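Periplasmic beta-glucosidase (Pseudomonas aeruginosa, PDB 6R5T) probably hydrolyses terminal, non-reducing beta-D-glucosyl residues with release of beta-D-glucose, as a periplasmic glycoside hydrolase of family 3. Local coordinates at residues A[23-28]-A[46-51]; A[70-75]-A[316-321]; A[74-79]-A[118-123]; A[251-256]-A[283-288]. The protein carries 1 engineered substitution. All blocks are in the same frame, centred on the assembly; numbering follows the deposited sequence.

Contact 1 (A[23-28]-A[46-51]); sequences LRLVSV and VGAIFN. With GAL (beta-D-galactopyranose), chain C.
The side chain of S27 lies over the F50 ring: its CB stands 3.7 Å from the ring centroid, close to the normal, as a CH-pi contact over one face. F50 CG sits between its backbone N and carbonyl carbon (chi1 66°), and this turns the ring back over the neighbouring strand. L25 meets the same ring at its edge, near the ring plane, with CD1 3.7 Å from F50 CD1, and the same methyl also reaches A48 CB. These residues belong to a beta-alpha-beta unit, strand 24-26, helix 34-42, strand 48-50, which opens the TIM-type barrel of the family 3 N-terminal domain. On the helix side, V26 CG2 touches both V46 CG1 and I49 CD1 at 3.9 Å. R24 O accepts from two backbone donors, G47 N at 2.8 Å and A48 N at 3.1 Å. R24 itself runs extended past V46 CG2, and its guanidinium pairs with D290 and D40. At the sugar end, N51 ND2 donates to O3 of the bound galactose at 2.9 Å.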
loop_
_atom_site.group_PDB
_atom_site.type_symbol
_atom_site.label_atom_id
_atom_site.label_comp_id
_atom_site.label_asym_id
_atom_site.label_seq_id
_atom_site.Cartn_x
_atom_site.Cartn_y
_atom_site.Cartn_z
ATOM N N LEU A 23 4.972 6.416 37.767
ATOM C CA LEU A 23 4.636 6.378 36.319
ATOM C C LEU A 23 5.913 6.461 35.490
ATOM O O LEU A 23 5.823 6.360 34.246
ATOM C CB LEU A 23 3.681 7.517 35.981
ATOM C CG LEU A 23 2.463 7.658 36.903
ATOM C CD1 LEU A 23 1.583 8.759 36.395
ATOM C CD2 LEU A 23 1.706 6.333 37.052
ATOM N N ARG A 24 7.068 6.600 36.120
ATOM C CA ARG A 24 8.312 6.872 35.387
ATOM C C ARG A 24 9.051 5.577 35.125
ATOM O O ARG A 24 9.416 4.870 36.085
ATOM C CB ARG A 24 9.173 7.819 36.207
ATOM C CG ARG A 24 10.388 8.294 35.462
ATOM C CD ARG A 24 11.061 9.388 36.248
ATOM N NE ARG A 24 12.295 9.819 35.635
ATOM C CZ ARG A 24 13.421 10.093 36.278
ATOM N NH1 ARG A 24 13.474 9.964 37.588
ATOM N NH2 ARG A 24 14.498 10.488 35.615
ATOM N N LEU A 25 9.227 5.254 33.828
ATOM C CA LEU A 25 9.954 4.056 33.377
ATOM C C LEU A 25 11.201 4.524 32.639
ATOM O O LEU A 25 11.067 5.239 31.651
ATOM C CB LEU A 25 9.025 3.277 32.459
ATOM C CG LEU A 25 9.655 2.160 31.651
ATOM C CD1 LEU A 25 10.213 1.102 32.559
ATOM C CD2 LEU A 25 8.592 1.545 30.708
ATOM N N VAL A 26 12.371 4.142 33.122
ATOM C CA VAL A 26 13.638 4.683 32.573
ATOM C C VAL A 26 14.670 3.578 32.414
ATOM O O VAL A 26 14.565 2.537 33.037
ATOM C CB VAL A 26 14.200 5.810 33.455
ATOM C CG1 VAL A 26 13.365 7.052 33.357
ATOM C CG2 VAL A 26 14.319 5.355 34.889
ATOM N N SER A 27 15.672 3.869 31.590
ATOM C CA SER A 27 16.843 2.983 31.388
ATOM C C SER A 27 18.099 3.788 31.722
ATOM O O SER A 27 18.111 4.995 31.474
ATOM C CB SER A 27 16.932 2.476 29.981
ATOM O OG SER A 27 16.951 3.554 29.064
ATOM N N VAL A 28 19.145 3.096 32.113
ATOM C CA VAL A 28 20.491 3.717 32.253
ATOM C C VAL A 28 20.965 4.089 30.851
ATOM O O VAL A 28 20.893 3.250 29.940
ATOM C CB VAL A 28 21.483 2.801 32.947
ATOM C CG1 VAL A 28 22.852 3.455 33.021
ATOM C CG2 VAL A 28 21.004 2.436 34.313
ATOM N N VAL A 46 11.197 7.037 40.755
ATOM C CA VAL A 46 11.259 6.031 39.643
ATOM C C VAL A 46 10.268 4.920 39.914
ATOM O O VAL A 46 10.275 4.356 40.999
ATOM C CB VAL A 46 12.677 5.471 39.487
ATOM C CG1 VAL A 46 12.738 4.426 38.368
ATOM C CG2 VAL A 46 13.683 6.576 39.268
ATOM N N GLY A 47 9.508 4.501 38.901
ATOM C CA GLY A 47 8.541 3.418 39.059
ATOM C C GLY A 47 9.084 2.098 38.539
ATOM O O GLY A 47 8.778 1.043 39.090
ATOM N N ALA A 48 9.884 2.142 37.462
ATOM C CA ALA A 48 10.389 0.917 36.848
ATOM C C ALA A 48 11.562 1.217 35.952
ATOM O O ALA A 48 11.788 2.365 35.566
ATOM C CB ALA A 48 9.266 0.273 36.065
ATOM N N ILE A 49 12.290 0.152 35.672
ATOM C CA ILE A 49 13.546 0.215 34.919
ATOM C C ILE A 49 13.358 -0.700 33.724
ATOM O O ILE A 49 12.749 -1.768 33.872
ATOM C CB ILE A 49 14.691 -0.251 35.809
ATOM C CG1 ILE A 49 14.840 0.640 37.039
ATOM C CG2 ILE A 49 15.996 -0.343 35.029
ATOM C CD1 ILE A 49 15.249 2.015 36.743
ATOM N N PHE A 50 13.966 -0.340 32.612
ATOM C CA PHE A 50 14.164 -1.325 31.520
ATOM C C PHE A 50 15.639 -1.326 31.125
ATOM O O PHE A 50 16.341 -0.331 31.344
ATOM C CB PHE A 50 13.229 -1.059 30.346
ATOM C CG PHE A 50 13.426 0.215 29.572
ATOM C CD1 PHE A 50 12.994 1.425 30.087
ATOM C CD2 PHE A 50 14.050 0.222 28.339
ATOM C CE1 PHE A 50 13.130 2.611 29.412
ATOM C CE2 PHE A 50 14.238 1.427 27.670
ATOM C CZ PHE A 50 13.768 2.610 28.187
ATOM N N ASN A 51 16.046 -2.451 30.533
ATOM C CA ASN A 51 17.393 -2.681 29.946
ATOM C C ASN A 51 18.468 -2.891 31.014
ATOM O O ASN A 51 19.636 -2.931 30.616
ATOM C CB ASN A 51 17.774 -1.550 28.993
ATOM C CG ASN A 51 17.106 -1.630 27.631
ATOM O OD1 ASN A 51 16.445 -2.609 27.323
ATOM N ND2 ASN A 51 17.221 -0.565 26.853
HETATM C C1 GAL C . 13.757 1.198 22.474
HETATM C C2 GAL C . 14.459 0.130 23.337
HETATM C C3 GAL C . 15.963 0.425 23.320
HETATM C C4 GAL C . 16.442 0.408 21.849
HETATM C C5 GAL C . 15.597 1.417 21.046
HETATM C C6 GAL C . 15.917 1.360 19.557
HETATM O O2 GAL C . 13.943 0.185 24.657
HETATM O O3 GAL C . 16.621 -0.622 24.062
HETATM O O4 GAL C . 16.203 -0.945 21.393
HETATM O O5 GAL C . 14.160 1.112 21.121
HETATM O O6 GAL C . 15.044 2.276 18.850
HETATM O O HOH W 1 18.808 0.184 32.279
#

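Contact 2 (A[70-75]-A[316-321]); sequences LKIPLF and DVLAAK
K321 NZ donates to P73 O at 2.7 Å, approaching 18° out of the carbonyl plane. The lysine chain is fully extended beyond CG, with chi2 to chi4 all near 180°, a shape that carries the ammonium from the helix across to the loop. Its CE passes 3.9 Å from F75 CD2, the two side chains crossing at about a right angle, while I72 CG2 lies 3.9 Å from K321 NZ. One turn earlier on the helix, L318 CD2 meets the same methyl, I72 CG2, at 4.1 Å. The contact joins helix 307-323 to the loop that leads from helix 55-65 into strand 75-78, at the end of the TIM-type barrel where that strand begins. Q22 OE1 and G47 O also bond to K321 NZ; three oxygens grip this buried nitrogen, an environment that would probably favour the charged form. In the next shell Q22 packs on I72 and L318 from helix 16-22, and L251 touches both F75 and V317. Q62 OE1 also holds the loop through L74 N.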
loop_
_atom_site.group_PDB
_atom_site.type_symbol
_atom_site.label_atom_id
_atom_site.label_comp_id
_atom_site.label_asym_id
_atom_site.label_seq_id
_atom_site.Cartn_x
_atom_site.Cartn_y
_atom_site.Cartn_z
ATOM N N LEU A 70 8.438 5.381 51.210
ATOM C CA LEU A 70 7.475 4.243 51.178
ATOM C C LEU A 70 8.080 2.903 50.739
ATOM O O LEU A 70 7.402 1.894 50.937
ATOM C CB LEU A 70 6.289 4.620 50.284
ATOM C CG LEU A 70 5.398 5.733 50.830
ATOM C CD1 LEU A 70 4.323 6.120 49.831
ATOM C CD2 LEU A 70 4.767 5.308 52.143
ATOM N N LYS A 71 9.283 2.895 50.194
ATOM C CA LYS A 71 10.018 1.665 49.828
ATOM C C LYS A 71 9.192 0.853 48.820
ATOM O O LYS A 71 9.155 -0.360 48.933
ATOM C CB LYS A 71 10.359 0.862 51.095
ATOM C CG LYS A 71 11.147 1.737 52.086
ATOM C CD LYS A 71 11.357 1.190 53.453
ATOM C CE LYS A 71 12.096 2.182 54.337
ATOM N NZ LYS A 71 11.248 3.351 54.646
ATOM N N ILE A 72 8.541 1.518 47.872
ATOM C CA ILE A 72 7.754 0.789 46.835
ATOM C C ILE A 72 8.772 0.164 45.887
ATOM O O ILE A 72 9.586 0.875 45.303
ATOM C CB ILE A 72 6.777 1.737 46.112
ATOM C CG1 ILE A 72 5.723 2.307 47.075
ATOM C CG2 ILE A 72 6.131 1.011 44.952
ATOM C CD1 ILE A 72 4.888 3.379 46.490
ATOM N N PRO A 73 8.723 -1.171 45.687
ATOM C CA PRO A 73 9.706 -1.841 44.847
ATOM C C PRO A 73 9.559 -1.468 43.361
ATOM O O PRO A 73 8.466 -1.093 42.921
ATOM C CB PRO A 73 9.405 -3.310 44.980
ATOM C CG PRO A 73 7.961 -3.335 45.294
ATOM C CD PRO A 73 7.735 -2.122 46.201
ATOM N N LEU A 74 10.682 -1.519 42.678
ATOM C CA LEU A 74 10.699 -1.367 41.201
ATOM C C LEU A 74 10.212 -2.666 40.599
ATOM O O LEU A 74 10.357 -3.729 41.217
ATOM C CB LEU A 74 12.144 -1.119 40.759
ATOM C CG LEU A 74 12.752 0.156 41.304
ATOM C CD1 LEU A 74 14.252 0.084 41.180
ATOM C CD2 LEU A 74 12.202 1.373 40.592
ATOM N N PHE A 75 9.731 -2.567 39.360
ATOM C CA PHE A 75 9.838 -3.733 38.453
ATOM C C PHE A 75 10.885 -3.440 37.373
ATOM O O PHE A 75 11.196 -2.278 37.064
ATOM C CB PHE A 75 8.478 -4.180 37.913
ATOM C CG PHE A 75 7.853 -3.312 36.861
ATOM C CD1 PHE A 75 8.302 -3.320 35.555
ATOM C CD2 PHE A 75 6.736 -2.553 37.145
ATOM C CE1 PHE A 75 7.663 -2.558 34.579
ATOM C CE2 PHE A 75 6.110 -1.773 36.189
ATOM C CZ PHE A 75 6.574 -1.774 34.898
ATOM N N ASP A 316 -2.670 1.412 38.407
ATOM C CA ASP A 316 -2.301 0.357 37.450
ATOM C C ASP A 316 -0.856 -0.076 37.680
ATOM O O ASP A 316 -0.569 -1.289 37.576
ATOM C CB ASP A 316 -2.579 0.825 36.019
ATOM C CG ASP A 316 -4.037 0.975 35.644
ATOM O OD1 ASP A 316 -4.889 0.522 36.431
ATOM O OD2 ASP A 316 -4.302 1.589 34.564
ATOM N N VAL A 317 0.059 0.858 37.976
ATOM C CA VAL A 317 1.455 0.460 38.236
ATOM C C VAL A 317 1.503 -0.406 39.508
ATOM O O VAL A 317 2.172 -1.451 39.514
ATOM C CB VAL A 317 2.356 1.695 38.343
ATOM C CG1 VAL A 317 3.750 1.292 38.796
ATOM C CG2 VAL A 317 2.408 2.418 36.989
ATOM N N LEU A 318 0.831 0.051 40.572
ATOM C CA LEU A 318 0.890 -0.652 41.866
ATOM C C LEU A 318 0.264 -2.027 41.717
ATOM O O LEU A 318 0.803 -2.991 42.276
ATOM C CB LEU A 318 0.166 0.195 42.928
ATOM C CG LEU A 318 0.814 1.541 43.256
ATOM C CD1 LEU A 318 -0.021 2.226 44.327
ATOM C CD2 LEU A 318 2.261 1.412 43.680
ATOM N N ALA A 319 -0.787 -2.127 40.946
ATOM C CA ALA A 319 -1.476 -3.422 40.769
ATOM C C ALA A 319 -0.560 -4.386 40.005
ATOM O O ALA A 319 -0.557 -5.559 40.311
ATOM C CB ALA A 319 -2.780 -3.239 40.069
ATOM N N ALA A 320 0.213 -3.916 39.036
ATOM C CA ALA A 320 1.167 -4.792 38.334
ATOM C C ALA A 320 2.226 -5.305 39.305
ATOM O O ALA A 320 2.567 -6.503 39.295
ATOM C CB ALA A 320 1.800 -4.066 37.182
ATOM N N LYS A 321 2.747 -4.428 40.149
ATOM C CA LYS A 321 3.776 -4.846 41.122
ATOM C C LYS A 321 3.179 -5.850 42.114
ATOM O O LYS A 321 3.900 -6.780 42.499
ATOM C CB LYS A 321 4.271 -3.600 41.814
ATOM C CG LYS A 321 5.060 -2.692 40.886
ATOM C CD LYS A 321 5.573 -1.420 41.536
ATOM C CE LYS A 321 6.439 -0.635 40.582
ATOM N NZ LYS A 321 7.099 0.526 41.212
#

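Contact 3 (A[74-79]-A[118-123]); sequences LFHAYD and GLDMSF. With BGC (beta-D-glucopyranose), chain B.
D120 OD2 is gripped by H76 N at 2.9 Å, which meets its anti lone pair, and by a water at 2.6 Å from D120 OD2 that also lies within bonding distance of H76 ND1. The other carboxylate oxygen, OD1, forms a salt bridge with R333, fixing both ends. H76 O in turn takes D120 N in its carbonyl plane, with a weak second bond from M121 N. Strands 75-78 and 121-122 run parallel here as neighbours in the TIM-type barrel of the N-terminal domain, and Y78 N to M121 O and F123 N to Y78 O continue the pairing. Inside, A77 CB lies 3.5 Å from F123 CZ and 3.9 Å from M121 CB. M121 is extended to SD and then bends (chi3 -72°), which lays CE 3.7 Å from F75 CE1, while SD makes an oblique Met-aromatic contact with the same ring. On the other face, L119 CD1 packs against Y78 CB. Past the strand ends, D79 grips the glucose with both oxygens: sugar O2 donates to OD1 at 2.5 Å and O3 to OD2 at 2.7 Å. F123 turns its ring edge to the D79 carboxylate, and R137, K176, H177 and E486 also bond the glucose.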
loop_
_atom_site.group_PDB
_atom_site.type_symbol
_atom_site.label_atom_id
_atom_site.label_comp_id
_atom_site.label_asym_id
_atom_site.label_seq_id
_atom_site.Cartn_x
_atom_site.Cartn_y
_atom_site.Cartn_z
ATOM N N LEU A 74 10.682 -1.519 42.678
ATOM C CA LEU A 74 10.699 -1.367 41.201
ATOM C C LEU A 74 10.212 -2.666 40.599
ATOM O O LEU A 74 10.357 -3.729 41.217
ATOM C CB LEU A 74 12.144 -1.119 40.759
ATOM C CG LEU A 74 12.752 0.156 41.304
ATOM C CD1 LEU A 74 14.252 0.084 41.180
ATOM C CD2 LEU A 74 12.202 1.373 40.592
ATOM N N PHE A 75 9.731 -2.567 39.360
ATOM C CA PHE A 75 9.838 -3.733 38.453
ATOM C C PHE A 75 10.885 -3.440 37.373
ATOM O O PHE A 75 11.196 -2.278 37.064
ATOM C CB PHE A 75 8.478 -4.180 37.913
ATOM C CG PHE A 75 7.853 -3.312 36.861
ATOM C CD1 PHE A 75 8.302 -3.320 35.555
ATOM C CD2 PHE A 75 6.736 -2.553 37.145
ATOM C CE1 PHE A 75 7.663 -2.558 34.579
ATOM C CE2 PHE A 75 6.110 -1.773 36.189
ATOM C CZ PHE A 75 6.574 -1.774 34.898
ATOM N N HIS A 76 11.403 -4.518 36.805
ATOM C CA HIS A 76 12.481 -4.480 35.786
ATOM C C HIS A 76 12.000 -5.182 34.529
ATOM O O HIS A 76 11.546 -6.342 34.629
ATOM C CB HIS A 76 13.776 -5.129 36.315
ATOM C CG HIS A 76 14.490 -4.258 37.281
ATOM N ND1 HIS A 76 14.085 -4.183 38.610
ATOM C CD2 HIS A 76 15.544 -3.405 37.134
ATOM C CE1 HIS A 76 14.872 -3.287 39.202
ATOM N NE2 HIS A 76 15.771 -2.824 38.349
ATOM N N ALA A 77 12.110 -4.486 33.407
ATOM C CA ALA A 77 11.637 -5.011 32.115
ATOM C C ALA A 77 12.775 -5.111 31.115
ATOM O O ALA A 77 13.790 -4.412 31.217
ATOM C CB ALA A 77 10.493 -4.149 31.622
ATOM N N TYR A 78 12.512 -5.926 30.092
ATOM C CA TYR A 78 13.423 -6.085 28.937
ATOM C C TYR A 78 12.647 -6.594 27.732
ATOM O O TYR A 78 11.523 -7.011 27.845
ATOM C CB TYR A 78 14.535 -7.022 29.337
ATOM C CG TYR A 78 15.764 -7.084 28.467
ATOM C CD1 TYR A 78 16.361 -5.946 27.957
ATOM C CD2 TYR A 78 16.343 -8.310 28.204
ATOM C CE1 TYR A 78 17.515 -6.010 27.193
ATOM C CE2 TYR A 78 17.516 -8.390 27.461
ATOM C CZ TYR A 78 18.094 -7.234 26.967
ATOM O OH TYR A 78 19.264 -7.288 26.259
ATOM N N ASP A 79 13.283 -6.499 26.582
ATOM C CA ASP A 79 12.771 -6.928 25.248
ATOM C C ASP A 79 13.202 -8.390 25.062
ATOM O O ASP A 79 14.117 -8.673 24.318
ATOM C CB ASP A 79 13.290 -5.968 24.187
ATOM C CG ASP A 79 12.559 -4.632 24.167
ATOM O OD1 ASP A 79 11.311 -4.665 23.981
ATOM O OD2 ASP A 79 13.213 -3.563 24.289
ATOM N N GLY A 118 16.500 -11.944 37.225
ATOM C CA GLY A 118 15.867 -10.893 38.038
ATOM C C GLY A 118 14.853 -10.057 37.294
ATOM O O GLY A 118 14.215 -9.178 37.912
ATOM N N LEU A 119 14.641 -10.312 36.001
ATOM C CA LEU A 119 13.581 -9.559 35.288
ATOM C C LEU A 119 12.167 -9.983 35.668
ATOM O O LEU A 119 11.881 -11.165 35.852
ATOM C CB LEU A 119 13.802 -9.748 33.779
ATOM C CG LEU A 119 15.054 -9.037 33.282
ATOM C CD1 LEU A 119 15.503 -9.645 31.947
ATOM C CD2 LEU A 119 14.866 -7.517 33.197
ATOM N N ASP A 120 11.235 -9.015 35.688
ATOM C CA ASP A 120 9.828 -9.229 36.038
ATOM C C ASP A 120 8.915 -9.157 34.813
ATOM O O ASP A 120 7.767 -9.547 34.932
ATOM C CB ASP A 120 9.317 -8.134 36.968
ATOM C CG ASP A 120 10.145 -7.916 38.216
ATOM O OD1 ASP A 120 10.253 -8.905 38.998
ATOM O OD2 ASP A 120 10.776 -6.848 38.338
ATOM N N MET A 121 9.384 -8.567 33.709
ATOM C CA MET A 121 8.476 -8.203 32.595
ATOM C C MET A 121 9.239 -8.255 31.267
ATOM O O MET A 121 10.395 -7.845 31.192
ATOM C CB MET A 121 7.887 -6.817 32.803
ATOM C CG MET A 121 7.030 -6.366 31.613
ATOM S SD MET A 121 6.462 -4.643 31.772
ATOM C CE MET A 121 5.251 -4.842 33.053
ATOM N N SER A 122 8.566 -8.765 30.251
ATOM C CA SER A 122 9.047 -8.613 28.867
ATOM C C SER A 122 8.082 -7.741 28.075
ATOM O O SER A 122 6.871 -7.929 28.158
ATOM C CB SER A 122 9.228 -9.940 28.186
ATOM O OG SER A 122 9.750 -9.710 26.859
ATOM N N PHE A 123 8.669 -6.925 27.206
ATOM C CA PHE A 123 7.884 -6.225 26.163
ATOM C C PHE A 123 7.685 -7.216 25.013
ATOM O O PHE A 123 8.412 -7.164 24.017
ATOM C CB PHE A 123 8.640 -4.983 25.745
ATOM C CG PHE A 123 8.929 -4.007 26.861
ATOM C CD1 PHE A 123 7.960 -3.635 27.769
ATOM C CD2 PHE A 123 10.175 -3.445 26.960
ATOM C CE1 PHE A 123 8.278 -2.724 28.772
ATOM C CE2 PHE A 123 10.486 -2.550 27.960
ATOM C CZ PHE A 123 9.522 -2.187 28.842
HETATM C C2 BGC B . 10.437 -2.152 22.390
HETATM C C3 BGC B . 10.985 -0.862 23.033
HETATM C C4 BGC B . 11.811 -0.155 21.924
HETATM C C5 BGC B . 10.831 0.162 20.780
HETATM C C6 BGC B . 11.506 0.806 19.589
HETATM C C1 BGC B . 9.603 -1.784 21.156
HETATM O O1 BGC B . 9.261 -3.011 20.591
HETATM O O2 BGC B . 9.622 -2.936 23.253
HETATM O O3 BGC B . 11.863 -1.222 24.118
HETATM O O4 BGC B . 12.332 1.063 22.481
HETATM O O5 BGC B . 10.393 -1.044 20.229
HETATM O O6 BGC B . 10.532 1.104 18.582
HETATM O O HOH W 2 12.528 -6.074 40.146
#

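Contact 4 (A[251-256]-A[283-288]); sequences LTISNH and VDMNMN. Engineered in segment 251-256: N255 (natural residue Asp). With BGC (beta-D-glucopyranose), chain B; GAL (beta-D-galactopyranose), chain C.
The sugar pocket at the C-terminal ends of the barrel strands is lined here by N255, H256 and M287. H256 presents CD2 to C1 of the galactose at 3.7 Å, while its CB lies near O4 of the glucose. Over one face of the imidazole comes N288 CB, displaced from the ring centre, with ring and amide planes 42° apart. N288 is itself held by OD1, which accepts from S27 N. N255 is an engineered residue, aspartate in the natural enzyme; its OD1 accepts from H256 N on a lone pair and approaches C5 of the glucose, while ND2 donates to V221 O. M287 is extended to SD and bends there (chi3 -144°), its CE reaching 3.8 Å from O3 of the glucose. Below the pocket, strand 251-253 meets segment 283-288 through a single bridge, I253 with M285, closing the TIM-type barrel between its seventh and eighth strands. S254 links the two levels: its N donates to M285 O at 2.8 Å, and its OG accepts from M287 N at 2.9 Å while donating to N255 O. The OG stands between backbone N and carbonyl carbon (chi1 87°), which aims it at M287 N. Deeper still, D284 OD2 takes T252 N from above the carboxylate plane, D284 N returns to T252 OG1 at 2.9 Å, whose hydroxyl also bonds G282 O, and R312 pairs with D284 OD1.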
loop_
_atom_site.group_PDB
_atom_site.type_symbol
_atom_site.label_atom_id
_atom_site.label_comp_id
_atom_site.label_asym_id
_atom_site.label_seq_id
_atom_site.Cartn_x
_atom_site.Cartn_y
_atom_site.Cartn_z
ATOM N N LEU A 251 -1.883 -2.555 32.981
ATOM C CA LEU A 251 -1.020 -1.383 32.870
ATOM C C LEU A 251 -0.804 -1.022 31.387
ATOM O O LEU A 251 -0.389 -1.921 30.591
ATOM C CB LEU A 251 0.309 -1.736 33.525
ATOM C CG LEU A 251 1.370 -0.655 33.496
ATOM C CD1 LEU A 251 0.903 0.557 34.274
ATOM C CD2 LEU A 251 2.687 -1.190 34.048
ATOM N N THR A 252 -1.025 0.225 31.017
ATOM C CA THR A 252 -0.599 0.700 29.678
ATOM C C THR A 252 0.755 1.389 29.768
ATOM O O THR A 252 0.985 2.262 30.656
ATOM C CB THR A 252 -1.671 1.574 29.052
ATOM O OG1 THR A 252 -1.957 2.644 29.960
ATOM C CG2 THR A 252 -2.951 0.812 28.774
ATOM N N ILE A 253 1.648 1.092 28.850
ATOM C CA ILE A 253 3.008 1.634 28.846
ATOM C C ILE A 253 3.207 2.336 27.513
ATOM O O ILE A 253 2.973 1.703 26.480
ATOM C CB ILE A 253 4.050 0.529 29.045
ATOM C CG1 ILE A 253 3.732 -0.299 30.283
ATOM C CG2 ILE A 253 5.446 1.113 29.032
ATOM C CD1 ILE A 253 4.680 -1.445 30.531
ATOM N N SER A 254 3.687 3.571 27.550
ATOM C CA SER A 254 4.061 4.288 26.320
ATOM C C SER A 254 5.276 3.614 25.703
ATOM O O SER A 254 6.087 2.916 26.341
ATOM C CB SER A 254 4.336 5.734 26.580
ATOM O OG SER A 254 5.694 5.887 26.942
ATOM N N ASN A 255 5.429 3.861 24.425
ATOM C CA ASN A 255 6.663 3.486 23.757
ATOM C C ASN A 255 7.727 4.538 24.043
ATOM O O ASN A 255 7.512 5.575 24.741
ATOM C CB ASN A 255 6.327 3.273 22.278
ATOM C CG ASN A 255 7.024 2.091 21.677
ATOM O OD1 ASN A 255 8.245 2.047 21.744
ATOM N ND2 ASN A 255 6.236 1.171 21.081
ATOM N N HIS A 256 8.860 4.349 23.446
ATOM C CA HIS A 256 10.093 5.020 23.877
ATOM C C HIS A 256 10.114 6.464 23.365
ATOM O O HIS A 256 10.194 6.653 22.157
ATOM C CB HIS A 256 11.237 4.172 23.354
ATOM C CG HIS A 256 12.525 4.643 23.875
ATOM N ND1 HIS A 256 13.064 5.869 23.532
ATOM C CD2 HIS A 256 13.380 4.069 24.760
ATOM C CE1 HIS A 256 14.194 6.039 24.196
ATOM N NE2 HIS A 256 14.420 4.937 24.920
ATOM N N VAL A 283 -2.656 6.490 28.725
ATOM C CA VAL A 283 -1.269 5.981 28.876
ATOM C C VAL A 283 -0.865 6.111 30.351
ATOM O O VAL A 283 -0.912 7.247 30.862
ATOM C CB VAL A 283 -0.306 6.740 27.974
ATOM C CG1 VAL A 283 1.108 6.307 28.244
ATOM C CG2 VAL A 283 -0.660 6.557 26.509
ATOM N N ASP A 284 -0.566 5.003 31.001
ATOM C CA ASP A 284 -0.262 5.015 32.463
ATOM C C ASP A 284 1.200 5.336 32.714
ATOM O O ASP A 284 1.515 6.160 33.609
ATOM C CB ASP A 284 -0.595 3.680 33.114
ATOM C CG ASP A 284 -2.052 3.301 33.091
ATOM O OD1 ASP A 284 -2.967 4.217 32.988
ATOM O OD2 ASP A 284 -2.303 2.102 33.183
ATOM N N MET A 285 2.094 4.699 31.985
ATOM C CA MET A 285 3.519 4.751 32.333
ATOM C C MET A 285 4.260 5.356 31.144
ATOM O O MET A 285 3.980 5.033 29.933
ATOM C CB MET A 285 3.985 3.353 32.746
ATOM C CG MET A 285 5.433 3.186 32.858
ATOM S SD MET A 285 5.705 1.621 33.807
ATOM C CE MET A 285 6.088 2.306 35.432
ATOM N N ASN A 286 5.142 6.281 31.461
ATOM C CA ASN A 286 5.884 7.135 30.509
ATOM C C ASN A 286 7.307 6.620 30.355
ATOM O O ASN A 286 8.108 6.707 31.312
ATOM C CB ASN A 286 5.802 8.553 31.062
ATOM C CG ASN A 286 6.601 9.628 30.369
ATOM O OD1 ASN A 286 7.069 10.548 31.078
ATOM N ND2 ASN A 286 6.698 9.564 29.043
ATOM N N MET A 287 7.616 6.106 29.168
ATOM C CA MET A 287 8.951 5.524 28.876
ATOM C C MET A 287 9.921 6.613 28.439
ATOM O O MET A 287 9.734 7.265 27.375
ATOM C CB MET A 287 8.834 4.388 27.854
ATOM C CG MET A 287 10.088 3.625 27.605
ATOM S SD MET A 287 9.660 2.238 26.458
ATOM C CE MET A 287 10.697 0.914 27.057
ATOM N N ASN A 288 10.956 6.771 29.249
ATOM C CA ASN A 288 12.241 7.466 29.045
ATOM C C ASN A 288 12.162 8.992 28.937
ATOM O O ASN A 288 13.113 9.594 29.382
ATOM C CB ASN A 288 13.025 6.807 27.918
ATOM C CG ASN A 288 14.450 6.540 28.369
ATOM O OD1 ASN A 288 14.741 5.992 29.456
ATOM N ND2 ASN A 288 15.353 7.051 27.562
HETATM C C2 BGC B . 10.437 -2.152 22.390
HETATM C C3 BGC B . 10.985 -0.862 23.033
HETATM C C4 BGC B . 11.811 -0.155 21.924
HETATM C C5 BGC B . 10.831 0.162 20.780
HETATM C C6 BGC B . 11.506 0.806 19.589
HETATM C C1 BGC B . 9.603 -1.784 21.156
HETATM O O1 BGC B . 9.261 -3.011 20.591
HETATM O O2 BGC B . 9.622 -2.936 23.253
HETATM O O3 BGC B . 11.863 -1.222 24.118
HETATM O O4 BGC B . 12.332 1.063 22.481
HETATM O O5 BGC B . 10.393 -1.044 20.229
HETATM O O6 BGC B . 10.532 1.104 18.582
HETATM C C1 GAL C . 13.757 1.198 22.474
HETATM C C2 GAL C . 14.459 0.130 23.337
HETATM C C3 GAL C . 15.963 0.425 23.320
HETATM C C4 GAL C . 16.442 0.408 21.849
HETATM C C5 GAL C . 15.597 1.417 21.046
HETATM C C6 GAL C . 15.917 1.360 19.557
HETATM O O2 GAL C . 13.943 0.185 24.657
HETATM O O3 GAL C . 16.621 -0.622 24.062
HETATM O O4 GAL C . 16.203 -0.945 21.393
HETATM O O5 GAL C . 14.160 1.112 21.121
HETATM O O6 GAL C . 15.044 2.276 18.850
#

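In the fold
From the N terminus, contact 1 comes first and closes a short loop around helix 34-42, pairing the first two barrel strands. Segment 70-75 then opens contact 2, whose partner on helix 307-323 lies 241 residues on. Strand 75-78 follows at once, and contact 3, which starts from the same stretch as contact 2 and shares L74 and F75 with it, closes early on strand 121-122. Contact 4, 251-256 with 283-288, lies wholly within the long span of contact 2. In the sheet, I49 links contacts 1 and 3 by backbone bonds to 75-78, while L23 and L25 bond to N286 and N288 of contact 4. Contacts 1, 3 and 4 all reach the bound sugars; contact 2 lies farther off.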